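Local structure of transcriptional protein SWT1 (Saccharomyces cerevisiae, 4PQZ) at residues Leu111-Leu115 against Thr127-Trp132; Glu133-His137 against Leu151-Ile155. The protein acts in transcription, probably as an activator, and has RNA endonuclease activity, the present chain being its C-terminal domain with a HEPN-like fold. All coordinates share one frame; numbering follows the deposited sequence.

Contact 1 of 2, residues Leu111-Leu115 against Thr127-Trp132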
ATOM      1  N   LEU A 111      -6.437 -10.619  -2.063  1.00 48.79           N
ATOM      2  CA  LEU A 111      -5.386 -10.246  -2.996  1.00 53.26           C
ATOM      3  C   LEU A 111      -4.636 -11.483  -3.459  1.00 58.75           C
ATOM      4  O   LEU A 111      -4.449 -12.424  -2.683  1.00 53.37           O
ATOM      5  CB  LEU A 111      -4.385  -9.299  -2.327  1.00 47.13           C
ATOM      6  CG  LEU A 111      -4.722  -7.830  -2.089  1.00 47.65           C
ATOM      7  CD1 LEU A 111      -3.538  -7.168  -1.380  1.00 42.55           C
ATOM      8  CD2 LEU A 111      -5.022  -7.141  -3.417  1.00 45.48           C
ATOM      9  N   PRO A 112      -4.189 -11.479  -4.723  1.00 54.95           N
ATOM     10  CA  PRO A 112      -3.264 -12.516  -5.190  1.00 38.43           C
ATOM     11  C   PRO A 112      -1.989 -12.480  -4.360  1.00 40.12           C
ATOM     12  O   PRO A 112      -1.574 -11.401  -3.945  1.00 51.56           O
ATOM     13  CB  PRO A 112      -2.969 -12.086  -6.634  1.00 40.69           C
ATOM     14  CG  PRO A 112      -4.200 -11.325  -7.059  1.00 45.57           C
ATOM     15  CD  PRO A 112      -4.591 -10.559  -5.803  1.00 49.18           C
ATOM     16  N   THR A 113      -1.384 -13.637  -4.125  1.00 43.80           N
ATOM     17  CA  THR A 113      -0.177 -13.734  -3.307  1.00 57.78           C
ATOM     18  C   THR A 113       0.998 -12.864  -3.805  1.00 58.54           C
ATOM     19  O   THR A 113       1.828 -12.424  -3.005  1.00 54.62           O
ATOM     20  CB  THR A 113       0.282 -15.208  -3.133  1.00 86.62           C
ATOM     21  OG1 THR A 113       0.465 -15.815  -4.417  1.00 88.77           O
ATOM     22  CG2 THR A 113      -0.762 -16.007  -2.353  1.00 94.56           C
ATOM     23  N   VAL A 114       1.064 -12.611  -5.112  1.00 52.42           N
ATOM     24  CA  VAL A 114       2.131 -11.766  -5.666  1.00 63.19           C
ATOM     25  C   VAL A 114       2.094 -10.347  -5.076  1.00 60.65           C
ATOM     26  O   VAL A 114       3.124  -9.677  -4.942  1.00 49.73           O
ATOM     27  CB  VAL A 114       2.090 -11.691  -7.223  1.00 40.12           C
ATOM     28  CG1 VAL A 114       0.834 -10.990  -7.707  1.00 39.56           C
ATOM     29  CG2 VAL A 114       3.341 -10.985  -7.751  1.00 45.78           C
ATOM     30  N   LEU A 115       0.893  -9.920  -4.704  1.00 59.10           N
ATOM     31  CA  LEU A 115       0.658  -8.604  -4.145  1.00 48.23           C
ATOM     32  C   LEU A 115       0.748  -8.597  -2.613  1.00 51.06           C
ATOM     33  O   LEU A 115       0.844  -7.531  -2.004  1.00 53.06           O
ATOM     34  CB  LEU A 115      -0.705  -8.085  -4.614  1.00 41.06           C
ATOM     35  CG  LEU A 115      -0.845  -7.946  -6.134  1.00 42.78           C
ATOM     36  CD1 LEU A 115      -2.247  -7.483  -6.566  1.00 36.87           C
ATOM     37  CD2 LEU A 115       0.246  -7.022  -6.690  1.00 46.32           C
ATOM     38  N   THR A 127       5.657  -6.267 -10.769  1.00 53.57           N
ATOM     39  CA  THR A 127       4.210  -6.428 -10.595  1.00 52.96           C
ATOM     40  C   THR A 127       3.762  -5.895  -9.233  1.00 48.99           C
ATOM     41  O   THR A 127       2.759  -5.193  -9.134  1.00 35.83           O
ATOM     42  CB  THR A 127       3.778  -7.906 -10.762  1.00 48.52           C
ATOM     43  OG1 THR A 127       3.973  -8.299 -12.127  1.00 49.35           O
ATOM     44  CG2 THR A 127       2.305  -8.095 -10.400  1.00 46.44           C
ATOM     45  N   PHE A 128       4.541  -6.215  -8.203  1.00 52.65           N
ATOM     46  CA  PHE A 128       4.282  -5.768  -6.845  1.00 45.28           C
ATOM     47  C   PHE A 128       4.345  -4.251  -6.759  1.00 47.98           C
ATOM     48  O   PHE A 128       3.373  -3.601  -6.364  1.00 53.69           O
ATOM     49  CB  PHE A 128       5.294  -6.399  -5.869  1.00 39.30           C
ATOM     50  CG  PHE A 128       5.075  -6.011  -4.429  1.00 51.00           C
ATOM     51  CD1 PHE A 128       4.147  -6.687  -3.649  1.00 47.28           C
ATOM     52  CD2 PHE A 128       5.792  -4.957  -3.856  1.00 47.43           C
ATOM     53  CE1 PHE A 128       3.933  -6.323  -2.309  1.00 46.25           C
ATOM     54  CE2 PHE A 128       5.583  -4.587  -2.535  1.00 53.58           C
ATOM     55  CZ  PHE A 128       4.656  -5.276  -1.759  1.00 61.97           C
ATOM     56  N   GLU A 129       5.500  -3.699  -7.125  1.00 52.61           N
ATOM     57  CA  GLU A 129       5.732  -2.264  -7.054  1.00 54.26           C
ATOM     58  C   GLU A 129       4.758  -1.465  -7.909  1.00 57.77           C
ATOM     59  O   GLU A 129       4.245  -0.449  -7.445  1.00 47.22           O
ATOM     60  CB  GLU A 129       7.182  -1.920  -7.411  1.00 57.13           C
ATOM     61  CG  GLU A 129       7.586  -0.474  -7.116  1.00 60.46           C
ATOM     62  CD  GLU A 129       7.138   0.518  -8.196  1.00 60.54           C
ATOM     63  OE1 GLU A 129       6.975   1.715  -7.872  1.00 57.85           O
ATOM     64  OE2 GLU A 129       6.949   0.103  -9.365  1.00 53.99           O
ATOM     65  N   GLN A 130       4.497  -1.903  -9.144  1.00 57.69           N
ATOM     66  CA  GLN A 130       3.548  -1.177 -10.001  1.00 50.82           C
ATOM     67  C   GLN A 130       2.129  -1.129  -9.431  1.00 46.59           C
ATOM     68  O   GLN A 130       1.440  -0.122  -9.560  1.00 41.45           O
ATOM     69  CB  GLN A 130       3.509  -1.718 -11.442  1.00 34.23           C
ATOM     70  CG  GLN A 130       4.776  -1.387 -12.288  1.00 51.05           C
ATOM     71  CD  GLN A 130       4.911   0.090 -12.664  1.00 60.28           C
ATOM     72  OE1 GLN A 130       4.351   0.537 -13.669  1.00 66.77           O
ATOM     73  NE2 GLN A 130       5.685   0.847 -11.876  1.00 52.29           N
ATOM     74  N   PHE A 131       1.678  -2.215  -8.814  1.00 42.63           N
ATOM     75  CA  PHE A 131       0.299  -2.248  -8.323  1.00 43.88           C
ATOM     76  C   PHE A 131       0.164  -1.256  -7.176  1.00 47.02           C
ATOM     77  O   PHE A 131      -0.751  -0.417  -7.149  1.00 38.41           O
ATOM     78  CB  PHE A 131      -0.091  -3.657  -7.868  1.00 41.83           C
ATOM     79  CG  PHE A 131      -1.411  -3.722  -7.147  1.00 48.44           C
ATOM     80  CD1 PHE A 131      -2.604  -3.788  -7.857  1.00 43.67           C
ATOM     81  CD2 PHE A 131      -1.460  -3.731  -5.758  1.00 45.82           C
ATOM     82  CE1 PHE A 131      -3.815  -3.845  -7.198  1.00 40.74           C
ATOM     83  CE2 PHE A 131      -2.669  -3.796  -5.088  1.00 37.15           C
ATOM     84  CZ  PHE A 131      -3.842  -3.847  -5.808  1.00 40.34           C
ATOM     85  N   TRP A 132       1.118  -1.343  -6.253  1.00 35.58           N
ATOM     86  CA  TRP A 132       1.077  -0.562  -5.020  1.00 50.31           C
ATOM     87  C   TRP A 132       1.387   0.921  -5.202  1.00 46.32           C
ATOM     88  O   TRP A 132       0.927   1.743  -4.422  1.00 44.54           O
ATOM     89  CB  TRP A 132       1.988  -1.194  -3.968  1.00 52.84           C
ATOM     90  CG  TRP A 132       1.351  -2.411  -3.393  1.00 50.95           C
ATOM     91  CD1 TRP A 132       1.758  -3.712  -3.536  1.00 59.18           C
ATOM     92  CD2 TRP A 132       0.146  -2.450  -2.627  1.00 52.00           C
ATOM     93  NE1 TRP A 132       0.887  -4.556  -2.879  1.00 53.88           N
ATOM     94  CE2 TRP A 132      -0.108  -3.804  -2.314  1.00 61.33           C
ATOM     95  CE3 TRP A 132      -0.738  -1.468  -2.169  1.00 46.56           C
ATOM     96  CZ2 TRP A 132      -1.210  -4.193  -1.555  1.00 45.36           C
ATOM     97  CZ3 TRP A 132      -1.830  -1.861  -1.416  1.00 44.08           C
ATOM     98  CH2 TRP A 132      -2.058  -3.214  -1.118  1.00 44.73           C
TER
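Leu115 meets Phe131 methyl against ring: its CD1 stands over the centre of the Phe131 ring, 3.7 Å from the centroid and only 3° off the normal, a CH-pi contact on one face. The other branch reaches the root of the same residue, with Leu115 CD2 3.6 Å from Phe131 CB. The two side chains cross at about a right angle, and Leu115 fits as a knob into a hole bounded by Thr127, Phe128, Phe131 and Trp132. Its backbone is gripped as well. Trp132 NE1 donates to Leu115 O over 3.1 Å at an N-H...O angle of 159°; the acceptor lies in the indole plane and the donor in the carbonyl plane, on a lone pair. Phe128 turns its edge to the same carbonyl, with CE1 3.3 Å from Leu115 O, while its CD1 is 3.4 Å from Val114 O, an approach consistent with weak attraction between the ring hydrogens and both oxygens. Within the HEPN-like helical domain, this joins the short helical turn 113-116 to helix 122-139, and Phe128 and Trp132 also pack on Ile79 and Val46 of helices 79-88 and 35-62. The aromatic residues interlock: Trp132 CD1 lies 3.6 Å above the plane of the Phe128 ring, over its centre, and Phe131 places CD2 over a face of the indole. Leu111 approaches Trp132 from the opposite direction and touches its edge, CD1 to CZ2 3.8 Å, while Leu111 CD2 approaches the Phe131 ring obliquely. Val114 CG2 meets Thr127 CG2 at 4.1 Å; at chi1 -67° that threonine methyl stands anti to the backbone N and faces Val114, while OG1 bonds back to Asn123 O.

Contact 2 of 2, residues Glu133-His137 against Leu151-Ile155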
ATOM      1  N   GLU A 133       2.166   1.240  -6.237  1.00 45.76           N
ATOM      2  CA  GLU A 133       2.431   2.616  -6.649  1.00 52.96           C
ATOM      3  C   GLU A 133       1.122   3.297  -7.034  1.00 49.50           C
ATOM      4  O   GLU A 133       0.793   4.366  -6.508  1.00 49.39           O
ATOM      5  CB  GLU A 133       3.434   2.648  -7.820  1.00 52.76           C
ATOM      6  CG  GLU A 133       3.391   3.925  -8.640  1.00 58.14           C
ATOM      7  CD  GLU A 133       4.474   3.987  -9.711  1.00 61.08           C
ATOM      8  OE1 GLU A 133       5.410   3.166  -9.676  1.00 58.77           O
ATOM      9  OE2 GLU A 133       4.386   4.866 -10.594  1.00 65.13           O
ATOM     10  N   THR A 134       0.383   2.659  -7.946  1.00 40.16           N
ATOM     11  CA  THR A 134      -0.924   3.134  -8.395  1.00 37.30           C
ATOM     12  C   THR A 134      -1.877   3.279  -7.190  1.00 45.02           C
ATOM     13  O   THR A 134      -2.491   4.325  -7.017  1.00 42.47           O
ATOM     14  CB  THR A 134      -1.534   2.145  -9.442  1.00 48.64           C
ATOM     15  OG1 THR A 134      -0.647   1.999 -10.551  1.00 53.75           O
ATOM     16  CG2 THR A 134      -2.903   2.620  -9.957  1.00 38.00           C
ATOM     17  N   VAL A 135      -1.969   2.227  -6.363  1.00 34.98           N
ATOM     18  CA  VAL A 135      -2.853   2.185  -5.187  1.00 41.32           C
ATOM     19  C   VAL A 135      -2.512   3.232  -4.108  1.00 50.02           C
ATOM     20  O   VAL A 135      -3.404   3.920  -3.594  1.00 37.25           O
ATOM     21  CB  VAL A 135      -2.873   0.770  -4.555  1.00 37.98           C
ATOM     22  CG1 VAL A 135      -3.500   0.779  -3.169  1.00 34.88           C
ATOM     23  CG2 VAL A 135      -3.600  -0.209  -5.471  1.00 44.97           C
ATOM     24  N   LEU A 136      -1.228   3.357  -3.769  1.00 39.29           N
ATOM     25  CA  LEU A 136      -0.798   4.378  -2.818  1.00 38.12           C
ATOM     26  C   LEU A 136      -1.192   5.791  -3.238  1.00 37.38           C
ATOM     27  O   LEU A 136      -1.504   6.630  -2.400  1.00 50.62           O
ATOM     28  CB  LEU A 136       0.696   4.286  -2.548  1.00 38.27           C
ATOM     29  CG  LEU A 136       1.075   3.082  -1.681  1.00 45.70           C
ATOM     30  CD1 LEU A 136       2.592   2.870  -1.631  1.00 48.94           C
ATOM     31  CD2 LEU A 136       0.457   3.179  -0.289  1.00 38.37           C
ATOM     32  N   HIS A 137      -1.183   6.046  -4.537  1.00 46.10           N
ATOM     33  CA  HIS A 137      -1.692   7.297  -5.071  1.00 42.00           C
ATOM     34  C   HIS A 137      -3.117   7.605  -4.620  1.00 45.49           C
ATOM     35  O   HIS A 137      -3.380   8.683  -4.097  1.00 41.94           O
ATOM     36  CB  HIS A 137      -1.597   7.307  -6.600  1.00 46.16           C
ATOM     37  CG  HIS A 137      -0.224   7.623  -7.108  1.00 56.28           C
ATOM     38  ND1 HIS A 137       0.192   7.319  -8.389  1.00 56.30           N
ATOM     39  CD2 HIS A 137       0.829   8.227  -6.510  1.00 59.77           C
ATOM     40  CE1 HIS A 137       1.437   7.715  -8.551  1.00 52.08           C
ATOM     41  NE2 HIS A 137       1.853   8.265  -7.420  1.00 53.92           N
ATOM     42  N   LEU A 151       5.547  10.869  -1.013  1.00 59.27           N
ATOM     43  CA  LEU A 151       5.227   9.593  -1.645  1.00 54.64           C
ATOM     44  C   LEU A 151       5.900   9.459  -3.007  1.00 50.31           C
ATOM     45  O   LEU A 151       6.421   8.401  -3.336  1.00 52.83           O
ATOM     46  CB  LEU A 151       3.708   9.390  -1.771  1.00 59.32           C
ATOM     47  CG  LEU A 151       3.302   8.057  -2.424  1.00 58.66           C
ATOM     48  CD1 LEU A 151       3.598   6.893  -1.483  1.00 48.15           C
ATOM     49  CD2 LEU A 151       1.845   8.041  -2.912  1.00 47.33           C
ATOM     50  N   GLU A 152       5.876  10.533  -3.795  1.00 64.51           N
ATOM     51  CA  GLU A 152       6.583  10.604  -5.086  1.00 67.53           C
ATOM     52  C   GLU A 152       8.083  10.323  -4.944  1.00 60.34           C
ATOM     53  O   GLU A 152       8.663   9.551  -5.706  1.00 55.13           O
ATOM     54  CB  GLU A 152       6.377  11.980  -5.744  1.00 53.37           C
ATOM     55  CG  GLU A 152       4.982  12.213  -6.313  1.00 48.80           C
ATOM     56  CD  GLU A 152       4.558  11.110  -7.258  1.00 59.24           C
ATOM     57  OE1 GLU A 152       5.082  11.056  -8.393  1.00 59.45           O
ATOM     58  OE2 GLU A 152       3.707  10.289  -6.865  1.00 66.81           O
ATOM     59  N   LYS A 153       8.694  10.959  -3.954  1.00 52.25           N
ATOM     60  CA  LYS A 153      10.099  10.748  -3.652  1.00 56.51           C
ATOM     61  C   LYS A 153      10.398   9.283  -3.339  1.00 55.90           C
ATOM     62  O   LYS A 153      11.419   8.741  -3.755  1.00 72.20           O
ATOM     63  CB  LYS A 153      10.526  11.645  -2.487  1.00 60.54           C
ATOM     64  CG  LYS A 153      11.904  11.344  -1.944  1.00 73.69           C
ATOM     65  CD  LYS A 153      12.145  12.046  -0.617  1.00 75.57           C
ATOM     66  CE  LYS A 153      13.224  11.331   0.198  1.00 92.06           C
ATOM     67  NZ  LYS A 153      14.511  11.153  -0.542  1.00 98.13           N
ATOM     68  N   GLN A 154       9.501   8.639  -2.609  1.00 60.87           N
ATOM     69  CA  GLN A 154       9.711   7.255  -2.205  1.00 66.82           C
ATOM     70  C   GLN A 154       9.518   6.286  -3.380  1.00 59.40           C
ATOM     71  O   GLN A 154      10.252   5.303  -3.520  1.00 59.35           O
ATOM     72  CB  GLN A 154       8.778   6.906  -1.050  1.00 70.50           C
ATOM     73  CG  GLN A 154       9.431   6.120   0.067  1.00 86.15           C
ATOM     74  CD  GLN A 154       8.491   5.919   1.234  1.00105.04           C
ATOM     75  OE1 GLN A 154       7.554   6.696   1.432  1.00105.31           O
ATOM     76  NE2 GLN A 154       8.728   4.866   2.012  1.00114.29           N
ATOM     77  N   ILE A 155       8.530   6.592  -4.221  1.00 57.38           N
ATOM     78  CA  ILE A 155       8.229   5.862  -5.457  1.00 55.07           C
ATOM     79  C   ILE A 155       9.401   5.921  -6.448  1.00 57.74           C
ATOM     80  O   ILE A 155       9.732   4.923  -7.093  1.00 71.44           O
ATOM     81  CB  ILE A 155       6.924   6.419  -6.129  1.00 50.27           C
ATOM     82  CG1 ILE A 155       5.673   6.024  -5.323  1.00 49.31           C
ATOM     83  CG2 ILE A 155       6.809   5.982  -7.584  1.00 45.79           C
ATOM     84  CD1 ILE A 155       4.340   6.550  -5.908  1.00 36.46           C
TER
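His137 NE2 donates to Glu152 OE2 over 2.8 Å, a histidine-carboxylate bond in which the acceptor uses its syn lone pair. It is bent rather than straight: the N-H...O angle is 143°, and the oxygen sits 21° out of the imidazole plane. Glu152 has its chain bent at CB-CG, which brings the carboxylate to the ring edge. Apolar carbons flank the imidazole obliquely, Ile155 CD1 at 3.4 Å from His137 NE2 and Leu151 CD2 at 3.7 Å from His137 CD2. One ring face lies over the carbonyl oxygen of Glu133, offset toward the rim. Glu133 itself runs extended across Ile155 at about a right angle, its CD 3.7 Å from Ile155 CG2, and its carboxylate ends in a salt bridge from OE2 to Lys159. Deeper in, Leu136 CB packs 3.9 Å from Leu151 CD2. The local axes are antiparallel at 175° and 11.2 Å apart. Helix 35-62 adjoins this antiparallel pair, touching Leu136 of helix 122-139 and Leu151 of helix 145-163 through Thr49, and Leu136 also through Ile50.

In the fold
From the N terminus, the long helix 35-62 and helix 79-88 come before either contact. Contact 1 then closes the first loop: after the short turn 113-116 the chain enters helix 122-139 and packs back against residues 111-115. Contact 2 follows in series, closing the connection between helix 122-139 and the returning helix 145-163. The two neither nest nor cross, and their centres lie about 14 Å apart. Helix 122-139 serves both with consecutive segments, 127-132 and then 133-137, and Glu129 OE1 approaches Ile155 CG2 (4.3 Å) where they adjoin. Helix 35-62 meets contact 1 through helix 122-139 and contact 2 through both its helices; residues 111-115 are tied to it indirectly, by packing on helix 122-139.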